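Local atomic coordinates of lipid-transfer protein (PDB entry 6OK1), a protein that belongs to the thiolase superfamily, has the two similar alpha/beta halves of the thiolase fold, and assembles with a second copy of itself and with another protein. Residues K20-E26 / A110-S115; D57-E61 / F75-V79; R158-Y163 / S262-G266; I267-V273 / T378-G384. All blocks are in the same frame, centred on the assembly; numbering follows the deposited sequence. Where two conformers were deposited one is given.

Contact 1. Residues K20-E26 / A110-S115; sequences KNSGRSE and AFNERS
The side-chain amide of Asn112 is held at both ends by the 20-26 loop. Its ND2 reaches Arg24 O at 2.8 Å, with the acceptor tilted 18° out of the amide plane, while its OD1 accepts from Ser22 OG (2.7 Å) on a line tilted from the carbonyl plane. The carboxylate of Glu26 runs past this amide in the opposite direction, the two planes 50° apart, and its OE2 takes the backbone N of Asn112 at 2.8 Å, on the anti side but tilted from the carboxylate plane. Ser22 O lies in plane at the edge of the Arg24 guanidinium and accepts from NH1, while Glu32 and Glu17 form salt bridges with that arginine. Ser22 OG also accepts from Arg24 N, an ST turn, so one hydroxyl serves the loop fold and the contact together. In this thiolase-like half the loop joins strand 8-15 to helix 26-40 and closes over the end of strand 104-112. Beyond the strand, Arg114 CG packs on Lys20 CD at 3.8 Å, with Lys20 NZ bound to Glu217 O. Asp219 accepts from Ser22 N, Arg114 N and Ser115 OG. A water joins Ser115 OG to Asn21 OD1 and Gly23 N.

Contact 2. Residues D57-E61 / F75-V79; sequences DTSSE and FFSRV
Arg78 and Glu61 form the salt bridge at the heart of this contact, approaching from opposite directions. The guanidinium grips the carboxylate side-on: NE bonds to Glu61 OE2 at 3.0 Å and NH2 to Glu61 OE1 at 2.9 Å. Both oxygens lie close to the guanidinium plane, yet the nitrogens come from above the carboxylate plane, because the two flat groups are turned 66° apart. The bend of the glutamate chain at CG (chi2 95°) presents the carboxylate in this way. A second salt bridge joins Asp57 OD2 to Arg109.

Further hydrogen bonds extend the grip. Arg78 NH1 donates to Asp57 O at 3.2 Å, on a lone pair in the carbonyl plane, and also to Phe54 O. One water donates to Asp57 O and accepts from Arg78 NH2; another donates to Glu61 OE2 and, weakly, to Phe76 O. Within the loop, Asp57 OD1 receives Ser59 N in an Asx turn.

Apolar contact is modest: Glu61 CG lies 3.8 Å from Phe76 CB. In this N-terminal thiolase-like region, strand 75-79 is an outermost strand within the chain, and the loop after strand 50-54 leads into helix 61-68, whose first residue is Glu61. The backbone of Arg78 bonds to the second subunit, consistent with a thiolase-type dimer interface, and Gln247 of that subunit bonds to Phe76 N.

With acceptors around all three of its nitrogens, the buried Arg78 is fixed in rotation, and the neighbouring carboxylate probably stabilises its positive charge away from bulk solvent.

Contact 3. Residues R158-Y163 / S262-G266; sequences RYMHEY and SEITG
Tyr159 and Thr265 bring the two backbones to within 5.0 Å, CA to CA, where the closing turns of helix 148-163 meet an irregular loop. That loop leads from strand 240-248 to helix 268-281, so the contact ties a peripheral helix of the N-terminal thiolase-like region to the C-terminal one. The helix is regular here, with Glu162 N bonded to Arg158 O and Tyr163 N to Tyr159 O.

Thr265 points its side chain at the helix. Its CG2 rests 3.4 Å from Arg158 CG, and Arg158 CG also meets Ile264 CG1 at 4.0 Å. In the Glu162 conformer described, one of two modelled, Thr265 OG1 donates to Glu162 OE1 (2.7 Å) from above the carboxylate plane. The other oxygen, OE2, lies in the guanidinium plane of Arg158 and takes its NE at 2.8 Å in an almost straight bond, 174° at the hydrogen. Arg158 NH1 turns to the backbone of the chain of another protein. Tyr163 points an edge at one face of the Tyr159 ring, while Tyr159 OH bonds to Glu306. A water bridges Tyr163 OH and Thr265 OG1. At the rim of the Tyr159 ring, near its plane, CD2 meets Thr265 O at 3.4 Å.

Contact 4. Residues I267-V273 / T378-G384; sequences IPEMGLV and TGVPTSG
Met270 and Thr382 cross at about a right angle, and their meeting centres the packing of helix 268-281 against the start of strand 382-388. It is a helix-on-sheet contact of the C-terminal thiolase-like half: the short helix and strand segments run roughly parallel, 31° apart, their axes separated by 7.8 Å. The methionine chain bends at both chi2 and chi3 (65° and 75°), folding its methyl end onto the threonine, so that CE lies 3.5 Å from Thr382 OG1 and also touches CG2. That hydroxyl is engaged with Gly377 O. Thr378 CG2 also touches Met270 CE, at 4.0 Å, and in turn meets Ile267 CD1.

Glu269 likewise crosses Thr382 at about a right angle, setting its CG 3.9 Å from Thr382 CG2. Its CG stands between the backbone N and the carbonyl carbon, and the chain then bends toward the 378-381 loop. The buried carboxylate is well supplied with donors: Arg261 forms a salt bridge with OE1, and Gln253 bonds to OE2. A water also donates to Glu269 OE2 and to Val380 O while accepting from Gly379 N, which joins helix and loop without any direct hydrogen bond between the two segments.

One turn further along, Val273 lays both methyls on the strand backbone. Its CG2 sits over Ser383 CA, and its CG1 comes to 3.5 Å from Gly384 N, where the glycine, having no side chain, lets the methyl reach the backbone.

In the fold
In contacts 2 and 4 all touching residues are buried, whereas contacts 1 and 3 are only partly so and lie within reach of the chain of another protein. Contacts 1 and 2 share the neighbourhood of strand 104-112 and touch directly, through Glu26 with Thr58 and Asp57 with the backbone of Ala110. Contact 4 reaches the same sheet, but is about 28 Å from contact 1 between centres. Contacts 3 and 4 follow one another in sequence, the loop of 262-266 running into helix 268-281. Chemistry varies with place: a charged pair fills contact 2, hydrogen bonds helped by waters carry contacts 1 and 3, and contact 4 is mostly apolar, with one buried carboxylate linked through water. Contacts 2 and 4 both touch the second subunit.

Contact 1. Residues K20-E26 / A110-S115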
loop_
_atom_site.group_PDB
_atom_site.type_symbol
_atom_site.label_atom_id
_atom_site.label_comp_id
_atom_site.label_asym_id
_atom_site.label_seq_id
_atom_site.Cartn_x
_atom_site.Cartn_y
_atom_site.Cartn_z
ATOM N N LYS A 20 20.652 0.694 -16.807
ATOM C CA LYS A 20 19.877 1.824 -17.283
ATOM C C LYS A 20 18.887 1.414 -18.364
ATOM O O LYS A 20 18.216 2.280 -18.936
ATOM C CB LYS A 20 20.808 2.916 -17.828
ATOM C CG LYS A 20 21.923 3.287 -16.867
ATOM C CD LYS A 20 21.365 3.858 -15.568
ATOM C CE LYS A 20 22.501 4.266 -14.620
ATOM N NZ LYS A 20 22.025 4.677 -13.271
ATOM N N ASN A 21 18.793 0.127 -18.656
ATOM C CA ASN A 21 17.788 -0.393 -19.571
ATOM C C ASN A 21 17.695 -1.900 -19.433
ATOM O O ASN A 21 18.517 -2.648 -19.977
ATOM C CB ASN A 21 18.108 -0.018 -21.022
ATOM C CG ASN A 21 17.153 -0.702 -22.021
ATOM O OD1 ASN A 21 15.980 -0.904 -21.726
ATOM N ND2 ASN A 21 17.671 -1.072 -23.186
ATOM N N SER A 22 16.692 -2.357 -18.679
ATOM C CA SER A 22 16.543 -3.782 -18.455
ATOM C C SER A 22 16.055 -4.488 -19.706
ATOM O O SER A 22 16.249 -5.706 -19.845
ATOM C CB SER A 22 15.557 -4.048 -17.331
ATOM O OG SER A 22 14.225 -3.847 -17.791
ATOM N N GLY A 23 15.379 -3.755 -20.587
ATOM C CA GLY A 23 14.812 -4.394 -21.756
ATOM C C GLY A 23 13.668 -5.341 -21.482
ATOM O O GLY A 23 13.259 -6.077 -22.388
ATOM N N ARG A 24 13.115 -5.355 -20.271
ATOM C CA ARG A 24 12.030 -6.289 -19.972
ATOM C C ARG A 24 11.102 -5.661 -18.932
ATOM O O ARG A 24 11.320 -4.538 -18.473
ATOM C CB ARG A 24 12.586 -7.644 -19.557
ATOM C CG ARG A 24 13.560 -7.670 -18.358
ATOM C CD ARG A 24 14.574 -8.792 -18.553
ATOM N NE ARG A 24 15.357 -9.170 -17.373
ATOM C CZ ARG A 24 16.484 -8.572 -16.981
ATOM N NH1 ARG A 24 16.967 -7.539 -17.652
ATOM N NH2 ARG A 24 17.135 -9.016 -15.912
ATOM N N SER A 25 10.019 -6.366 -18.609
ATOM C CA SER A 25 8.972 -5.787 -17.779
ATOM C C SER A 25 9.386 -5.724 -16.316
ATOM O O SER A 25 10.228 -6.492 -15.844
ATOM C CB SER A 25 7.680 -6.592 -17.884
ATOM O OG SER A 25 7.805 -7.795 -17.180
ATOM N N GLU A 26 8.746 -4.795 -15.588
ATOM C CA GLU A 26 8.930 -4.734 -14.133
ATOM C C GLU A 26 8.545 -6.053 -13.480
ATOM O O GLU A 26 9.228 -6.535 -12.561
ATOM C CB GLU A 26 8.123 -3.569 -13.551
ATOM C CG GLU A 26 8.502 -2.226 -14.161
ATOM C CD GLU A 26 8.040 -1.013 -13.368
ATOM O OE1 GLU A 26 7.005 -1.112 -12.668
ATOM O OE2 GLU A 26 8.722 0.046 -13.462
ATOM N N ALA A 110 10.924 -4.048 -7.673
ATOM C CA ALA A 110 11.524 -4.066 -9.002
ATOM C C ALA A 110 10.872 -3.022 -9.890
ATOM O O ALA A 110 9.654 -2.830 -9.849
ATOM C CB ALA A 110 11.399 -5.455 -9.647
ATOM N N PHE A 111 11.683 -2.334 -10.691
ATOM C CA PHE A 111 11.131 -1.296 -11.546
ATOM C C PHE A 111 12.081 -0.974 -12.688
ATOM O O PHE A 111 13.272 -1.325 -12.671
ATOM C CB PHE A 111 10.797 -0.013 -10.756
ATOM C CG PHE A 111 11.861 0.439 -9.779
ATOM C CD1 PHE A 111 13.193 0.581 -10.153
ATOM C CD2 PHE A 111 11.495 0.822 -8.491
ATOM C CE1 PHE A 111 14.157 1.052 -9.247
ATOM C CE2 PHE A 111 12.442 1.307 -7.580
ATOM C CZ PHE A 111 13.787 1.411 -7.962
ATOM N N ASN A 112 11.528 -0.280 -13.681
ATOM C CA ASN A 112 12.298 0.356 -14.738
ATOM C C ASN A 112 12.236 1.869 -14.571
ATOM O O ASN A 112 11.602 2.571 -15.344
ATOM C CB ASN A 112 11.740 -0.037 -16.095
ATOM C CG ASN A 112 12.031 -1.469 -16.434
ATOM O OD1 ASN A 112 13.150 -1.951 -16.235
ATOM N ND2 ASN A 112 11.021 -2.171 -16.938
ATOM N N GLU A 113 12.891 2.383 -13.543
ATOM C CA GLU A 113 12.836 3.817 -13.296
ATOM C C GLU A 113 13.697 4.617 -14.259
ATOM O O GLU A 113 13.423 5.794 -14.454
ATOM C CB GLU A 113 13.264 4.147 -11.857
ATOM C CG GLU A 113 12.201 3.904 -10.817
ATOM C CD GLU A 113 12.193 4.949 -9.728
ATOM O OE1 GLU A 113 11.088 5.414 -9.404
ATOM O OE2 GLU A 113 13.270 5.306 -9.195
ATOM N N ARG A 114 14.727 4.014 -14.858
ATOM C CA ARG A 114 15.526 4.750 -15.833
ATOM C C ARG A 114 14.933 4.702 -17.232
ATOM O O ARG A 114 14.911 5.724 -17.922
ATOM C CB ARG A 114 16.951 4.206 -15.875
ATOM C CG ARG A 114 17.920 5.150 -16.637
ATOM C CD ARG A 114 18.063 6.464 -15.903
ATOM N NE ARG A 114 18.859 7.488 -16.571
ATOM C CZ ARG A 114 18.419 8.286 -17.541
ATOM N NH1 ARG A 114 17.214 8.109 -18.063
ATOM N NH2 ARG A 114 19.202 9.261 -17.993
ATOM N N SER A 115 14.425 3.540 -17.646
ATOM C CA SER A 115 13.914 3.367 -18.996
ATOM C C SER A 115 12.404 3.532 -19.126
ATOM O O SER A 115 11.914 3.673 -20.251
ATOM C CB SER A 115 14.303 1.990 -19.531
ATOM O OG SER A 115 13.692 0.924 -18.797
HETATM O O HOH W 1 13.665 -1.421 -20.353
HETATM O O HOH W 2 7.149 -1.356 -9.785
#

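Contact 2. Residues D57-E61 / F75-V79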
loop_
_atom_site.group_PDB
_atom_site.type_symbol
_atom_site.label_atom_id
_atom_site.label_comp_id
_atom_site.label_asym_id
_atom_site.label_seq_id
_atom_site.Cartn_x
_atom_site.Cartn_y
_atom_site.Cartn_z
ATOM N N ASP A 57 4.803 -0.434 -5.985
ATOM C CA ASP A 57 5.255 -1.513 -6.838
ATOM C C ASP A 57 4.089 -2.064 -7.653
ATOM O O ASP A 57 3.028 -2.364 -7.102
ATOM C CB ASP A 57 5.909 -2.613 -6.017
ATOM C CG ASP A 57 6.787 -3.486 -6.880
ATOM O OD1 ASP A 57 6.223 -4.289 -7.650
ATOM O OD2 ASP A 57 8.033 -3.342 -6.864
ATOM N N THR A 58 4.274 -2.141 -8.983
ATOM C CA THR A 58 3.198 -2.521 -9.891
ATOM C C THR A 58 3.072 -4.029 -10.061
ATOM O O THR A 58 2.105 -4.488 -10.676
ATOM C CB THR A 58 3.435 -1.885 -11.289
ATOM O OG1 THR A 58 4.625 -2.420 -11.853
ATOM C CG2 THR A 58 3.553 -0.344 -11.197
ATOM N N SER A 59 4.052 -4.802 -9.602
ATOM C CA SER A 59 4.008 -6.256 -9.694
ATOM C C SER A 59 3.376 -6.779 -8.418
ATOM O O SER A 59 4.062 -7.129 -7.466
ATOM C CB SER A 59 5.410 -6.813 -9.887
ATOM O OG SER A 59 6.001 -6.231 -11.037
ATOM N N SER A 60 2.048 -6.838 -8.405
ATOM C CA SER A 60 1.349 -7.226 -7.192
ATOM C C SER A 60 1.754 -8.629 -6.735
ATOM O O SER A 60 2.202 -9.477 -7.518
ATOM C CB SER A 60 -0.160 -7.152 -7.418
ATOM O OG SER A 60 -0.575 -8.301 -8.107
ATOM N N GLU A 61 1.503 -8.887 -5.443
ATOM C CA GLU A 61 1.823 -10.169 -4.843
ATOM C C GLU A 61 1.212 -11.310 -5.644
ATOM O O GLU A 61 1.851 -12.344 -5.841
ATOM C CB GLU A 61 1.316 -10.214 -3.390
ATOM C CG GLU A 61 1.862 -9.069 -2.517
ATOM C CD GLU A 61 0.949 -7.881 -2.432
ATOM O OE1 GLU A 61 0.313 -7.528 -3.454
ATOM O OE2 GLU A 61 0.863 -7.296 -1.331
ATOM N N PHE A 75 0.151 -14.231 3.784
ATOM C CA PHE A 75 0.600 -12.913 4.224
ATOM C C PHE A 75 0.965 -12.085 3.004
ATOM O O PHE A 75 1.722 -12.552 2.137
ATOM C CB PHE A 75 1.818 -13.044 5.175
ATOM C CG PHE A 75 2.265 -11.743 5.767
ATOM C CD1 PHE A 75 1.461 -11.057 6.665
ATOM C CD2 PHE A 75 3.506 -11.227 5.465
ATOM C CE1 PHE A 75 1.876 -9.882 7.227
ATOM C CE2 PHE A 75 3.917 -10.023 6.033
ATOM C CZ PHE A 75 3.116 -9.373 6.908
ATOM N N PHE A 76 0.389 -10.883 2.904
ATOM C CA PHE A 76 0.739 -9.977 1.812
ATOM C C PHE A 76 0.400 -8.558 2.237
ATOM O O PHE A 76 -0.759 -8.257 2.545
ATOM C CB PHE A 76 0.029 -10.368 0.491
ATOM C CG PHE A 76 -1.394 -10.840 0.665
ATOM C CD1 PHE A 76 -1.670 -12.165 1.017
ATOM C CD2 PHE A 76 -2.444 -9.977 0.454
ATOM C CE1 PHE A 76 -2.982 -12.599 1.180
ATOM C CE2 PHE A 76 -3.767 -10.394 0.605
ATOM C CZ PHE A 76 -4.034 -11.712 0.976
ATOM N N SER A 77 1.403 -7.683 2.234
ATOM C CA SER A 77 1.263 -6.349 2.802
ATOM C C SER A 77 2.159 -5.395 2.035
ATOM O O SER A 77 3.078 -5.809 1.312
ATOM C CB SER A 77 1.649 -6.323 4.290
ATOM O OG SER A 77 3.048 -6.582 4.432
ATOM N N ARG A 78 1.894 -4.115 2.240
ATOM C CA ARG A 78 2.665 -3.043 1.626
ATOM C C ARG A 78 3.059 -2.033 2.684
ATOM O O ARG A 78 2.371 -1.855 3.690
ATOM C CB ARG A 78 1.895 -2.292 0.553
ATOM C CG ARG A 78 1.271 -3.174 -0.500
ATOM C CD ARG A 78 2.271 -3.888 -1.346
ATOM N NE ARG A 78 1.571 -4.562 -2.432
ATOM C CZ ARG A 78 1.455 -4.122 -3.688
ATOM N NH1 ARG A 78 2.029 -2.987 -4.098
ATOM N NH2 ARG A 78 0.795 -4.870 -4.576
ATOM N N VAL A 79 4.168 -1.342 2.428
ATOM C CA VAL A 79 4.555 -0.179 3.212
ATOM C C VAL A 79 4.742 0.976 2.243
ATOM O O VAL A 79 5.248 0.779 1.132
ATOM C CB VAL A 79 5.833 -0.462 4.031
ATOM C CG1 VAL A 79 6.243 0.788 4.805
ATOM C CG2 VAL A 79 5.593 -1.645 5.001
HETATM O O HOH W 3 0.674 -3.703 -7.103
HETATM O O HOH W 4 -1.352 -6.336 0.406
#

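Contact 3. Residues R158-Y163 / S262-G266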
loop_
_atom_site.group_PDB
_atom_site.type_symbol
_atom_site.label_atom_id
_atom_site.label_comp_id
_atom_site.label_asym_id
_atom_site.label_seq_id
_atom_site.Cartn_x
_atom_site.Cartn_y
_atom_site.Cartn_z
ATOM N N ARG A 158 19.621 24.700 5.402
ATOM C CA ARG A 158 19.459 25.068 6.805
ATOM C C ARG A 158 20.472 24.347 7.690
ATOM O O ARG A 158 20.972 24.912 8.674
ATOM C CB ARG A 158 18.028 24.772 7.256
ATOM C CG ARG A 158 17.738 25.240 8.700
ATOM C CD ARG A 158 17.562 26.751 8.791
ATOM N NE ARG A 158 17.578 27.172 10.201
ATOM C CZ ARG A 158 17.274 28.392 10.622
ATOM N NH1 ARG A 158 16.891 29.328 9.760
ATOM N NH2 ARG A 158 17.339 28.677 11.924
ATOM N N TYR A 159 20.801 23.102 7.352
ATOM C CA TYR A 159 21.818 22.373 8.111
ATOM C C TYR A 159 23.181 23.062 7.988
ATOM O O TYR A 159 23.931 23.178 8.975
ATOM C CB TYR A 159 21.871 20.926 7.618
ATOM C CG TYR A 159 22.859 20.046 8.357
ATOM C CD1 TYR A 159 24.187 20.019 7.986
ATOM C CD2 TYR A 159 22.458 19.238 9.402
ATOM C CE1 TYR A 159 25.100 19.236 8.658
ATOM C CE2 TYR A 159 23.370 18.447 10.087
ATOM C CZ TYR A 159 24.695 18.456 9.708
ATOM O OH TYR A 159 25.647 17.673 10.345
ATOM N N MET A 160 23.501 23.556 6.791
ATOM C CA MET A 160 24.730 24.335 6.601
ATOM C C MET A 160 24.720 25.582 7.461
ATOM O O MET A 160 25.735 25.944 8.069
ATOM C CB MET A 160 24.869 24.746 5.145
ATOM C CG MET A 160 25.121 23.604 4.185
ATOM S SD MET A 160 24.939 24.079 2.453
ATOM C CE MET A 160 26.322 25.189 2.215
ATOM N N HIS A 161 23.592 26.283 7.476
ATOM C CA HIS A 161 23.464 27.496 8.283
ATOM C C HIS A 161 23.699 27.213 9.760
ATOM O O HIS A 161 24.436 27.934 10.444
ATOM C CB HIS A 161 22.065 28.082 8.077
ATOM C CG HIS A 161 21.733 29.194 9.013
ATOM N ND1 HIS A 161 22.169 30.484 8.811
ATOM C CD2 HIS A 161 20.996 29.215 10.145
ATOM C CE1 HIS A 161 21.733 31.250 9.796
ATOM N NE2 HIS A 161 21.018 30.505 10.619
ATOM N N GLU A 162 23.049 26.183 10.288
ATOM C CA GLU A 162 23.110 25.972 11.725
ATOM C C GLU A 162 24.445 25.404 12.173
ATOM O O GLU A 162 24.901 25.723 13.278
ATOM C CB GLU A 162 21.968 25.061 12.168
ATOM C CG GLU A 162 20.633 25.700 11.875
ATOM C CD GLU A 162 19.449 24.900 12.362
ATOM O OE1 GLU A 162 19.630 23.770 12.864
ATOM O OE2 GLU A 162 18.329 25.422 12.239
ATOM N N TYR A 163 25.102 24.610 11.342
ATOM C CA TYR A 163 26.262 23.853 11.799
ATOM C C TYR A 163 27.553 24.166 11.057
ATOM O O TYR A 163 28.603 23.611 11.406
ATOM C CB TYR A 163 25.953 22.358 11.682
ATOM C CG TYR A 163 24.830 21.910 12.574
ATOM C CD1 TYR A 163 24.821 22.239 13.928
ATOM C CD2 TYR A 163 23.757 21.171 12.073
ATOM C CE1 TYR A 163 23.812 21.843 14.746
ATOM C CE2 TYR A 163 22.731 20.754 12.909
ATOM C CZ TYR A 163 22.767 21.089 14.243
ATOM O OH TYR A 163 21.759 20.694 15.087
ATOM N N SER A 262 9.715 22.804 14.683
ATOM C CA SER A 262 10.527 23.815 15.349
ATOM C C SER A 262 11.950 23.808 14.810
ATOM O O SER A 262 12.546 24.871 14.602
ATOM C CB SER A 262 10.504 23.603 16.869
ATOM O OG SER A 262 11.031 22.335 17.237
ATOM N N GLU A 263 12.504 22.622 14.574
ATOM C CA GLU A 263 13.810 22.465 13.951
ATOM C C GLU A 263 13.681 21.487 12.790
ATOM O O GLU A 263 12.981 20.466 12.899
ATOM C CB GLU A 263 14.859 21.958 14.943
ATOM C CG GLU A 263 15.260 23.004 15.972
ATOM C CD GLU A 263 16.659 22.792 16.512
ATOM O OE1 GLU A 263 17.612 22.774 15.702
ATOM O OE2 GLU A 263 16.807 22.644 17.742
ATOM N N ILE A 264 14.354 21.800 11.681
ATOM C CA ILE A 264 14.238 21.006 10.460
ATOM C C ILE A 264 15.579 20.437 10.007
ATOM O O ILE A 264 15.665 19.854 8.928
ATOM C CB ILE A 264 13.580 21.811 9.313
ATOM C CG1 ILE A 264 14.465 22.965 8.828
ATOM C CG2 ILE A 264 12.216 22.308 9.763
ATOM C CD1 ILE A 264 14.025 23.595 7.503
ATOM N N THR A 265 16.628 20.585 10.808
ATOM C CA THR A 265 17.954 20.176 10.379
ATOM C C THR A 265 18.313 18.761 10.792
ATOM O O THR A 265 19.295 18.219 10.282
ATOM C CB THR A 265 19.005 21.115 10.944
ATOM O OG1 THR A 265 18.812 21.220 12.347
ATOM C CG2 THR A 265 18.874 22.488 10.287
ATOM N N GLY A 266 17.555 18.155 11.691
ATOM C CA GLY A 266 17.709 16.756 12.002
ATOM C C GLY A 266 16.751 15.919 11.175
ATOM O O GLY A 266 16.209 16.365 10.159
HETATM O O HOH W 5 15.850 24.177 11.855
HETATM O O HOH W 6 19.801 19.228 13.934
#

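Contact 4. Residues I267-V273 / T378-G384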
loop_
_atom_site.group_PDB
_atom_site.type_symbol
_atom_site.label_atom_id
_atom_site.label_comp_id
_atom_site.label_asym_id
_atom_site.label_seq_id
_atom_site.Cartn_x
_atom_site.Cartn_y
_atom_site.Cartn_z
ATOM N N ILE A 267 16.558 14.681 11.612
ATOM C CA ILE A 267 15.556 13.797 11.009
ATOM C C ILE A 267 14.896 13.075 12.174
ATOM O O ILE A 267 15.267 11.940 12.485
ATOM C CB ILE A 267 16.147 12.781 10.027
ATOM C CG1 ILE A 267 17.091 13.424 9.008
ATOM C CG2 ILE A 267 15.004 12.070 9.300
ATOM C CD1 ILE A 267 17.887 12.404 8.240
ATOM N N PRO A 268 13.942 13.710 12.852
ATOM C CA PRO A 268 13.398 13.120 14.085
ATOM C C PRO A 268 12.840 11.733 13.878
ATOM O O PRO A 268 12.915 10.883 14.777
ATOM C CB PRO A 268 12.294 14.104 14.475
ATOM C CG PRO A 268 12.612 15.366 13.769
ATOM C CD PRO A 268 13.404 15.051 12.571
ATOM N N GLU A 269 12.263 11.484 12.705
ATOM C CA GLU A 269 11.701 10.167 12.455
ATOM C C GLU A 269 12.787 9.101 12.357
ATOM O O GLU A 269 12.541 7.935 12.704
ATOM C CB GLU A 269 10.814 10.220 11.197
ATOM C CG GLU A 269 11.501 10.650 9.896
ATOM C CD GLU A 269 11.524 12.150 9.620
ATOM O OE1 GLU A 269 11.455 12.966 10.571
ATOM O OE2 GLU A 269 11.598 12.543 8.407
ATOM N N MET A 270 14.005 9.468 11.941
ATOM C CA MET A 270 15.102 8.509 11.976
ATOM C C MET A 270 15.634 8.337 13.391
ATOM O O MET A 270 16.056 7.234 13.750
ATOM C CB MET A 270 16.244 8.940 11.036
ATOM C CG MET A 270 17.284 7.841 10.771
ATOM S SD MET A 270 16.549 6.446 9.867
ATOM C CE MET A 270 16.400 7.130 8.204
ATOM N N GLY A 271 15.603 9.387 14.208
ATOM C CA GLY A 271 15.913 9.210 15.617
ATOM C C GLY A 271 14.983 8.214 16.281
ATOM O O GLY A 271 15.415 7.397 17.104
ATOM N N LEU A 272 13.701 8.252 15.915
ATOM C CA LEU A 272 12.716 7.341 16.486
ATOM C C LEU A 272 12.969 5.911 16.031
ATOM O O LEU A 272 12.846 4.970 16.824
ATOM C CB LEU A 272 11.317 7.813 16.080
ATOM C CG LEU A 272 10.148 6.908 16.400
ATOM C CD1 LEU A 272 10.057 6.749 17.885
ATOM C CD2 LEU A 272 8.885 7.590 15.861
ATOM N N VAL A 273 13.304 5.721 14.749
ATOM C CA VAL A 273 13.768 4.410 14.286
ATOM C C VAL A 273 14.945 3.930 15.117
ATOM O O VAL A 273 14.955 2.801 15.619
ATOM C CB VAL A 273 14.154 4.483 12.800
ATOM C CG1 VAL A 273 14.982 3.295 12.381
ATOM C CG2 VAL A 273 12.876 4.585 11.965
ATOM N N THR A 378 15.125 8.862 3.410
ATOM C CA THR A 378 15.177 10.032 4.264
ATOM C C THR A 378 14.285 11.151 3.729
ATOM O O THR A 378 14.124 11.339 2.509
ATOM C CB THR A 378 16.629 10.502 4.396
ATOM O OG1 THR A 378 17.211 10.559 3.097
ATOM C CG2 THR A 378 17.427 9.518 5.205
ATOM N N GLY A 379 13.695 11.900 4.662
ATOM C CA GLY A 379 12.718 12.910 4.341
ATOM C C GLY A 379 11.291 12.421 4.352
ATOM O O GLY A 379 10.373 13.228 4.193
ATOM N N VAL A 380 11.097 11.125 4.553
ATOM C CA VAL A 380 9.778 10.491 4.523
ATOM C C VAL A 380 9.639 9.648 5.784
ATOM O O VAL A 380 10.629 9.295 6.428
ATOM C CB VAL A 380 9.607 9.591 3.273
ATOM C CG1 VAL A 380 9.384 10.397 2.012
ATOM C CG2 VAL A 380 10.813 8.651 3.112
ATOM N N PRO A 381 8.419 9.252 6.118
ATOM C CA PRO A 381 8.277 8.129 7.056
ATOM C C PRO A 381 9.212 7.017 6.634
ATOM O O PRO A 381 9.258 6.632 5.454
ATOM C CB PRO A 381 6.816 7.728 6.891
ATOM C CG PRO A 381 6.140 8.944 6.458
ATOM C CD PRO A 381 7.135 9.683 5.574
ATOM N N THR A 382 9.949 6.487 7.602
ATOM C CA THR A 382 11.119 5.705 7.279
ATOM C C THR A 382 11.186 4.470 8.167
ATOM O O THR A 382 10.224 4.103 8.858
ATOM C CB THR A 382 12.365 6.617 7.335
ATOM O OG1 THR A 382 13.491 5.934 6.779
ATOM C CG2 THR A 382 12.697 7.097 8.743
ATOM N N SER A 383 12.324 3.802 8.101
ATOM C CA SER A 383 12.523 2.515 8.763
ATOM C C SER A 383 14.010 2.207 8.851
ATOM O O SER A 383 14.846 2.869 8.237
ATOM C CB SER A 383 11.752 1.395 8.022
ATOM O OG SER A 383 12.051 1.367 6.633
ATOM N N GLY A 384 14.334 1.178 9.636
ATOM C CA GLY A 384 15.711 0.758 9.809
ATOM C C GLY A 384 15.763 -0.681 10.258
ATOM O O GLY A 384 14.760 -1.249 10.710
HETATM O O HOH W 7 13.124 10.592 7.057
#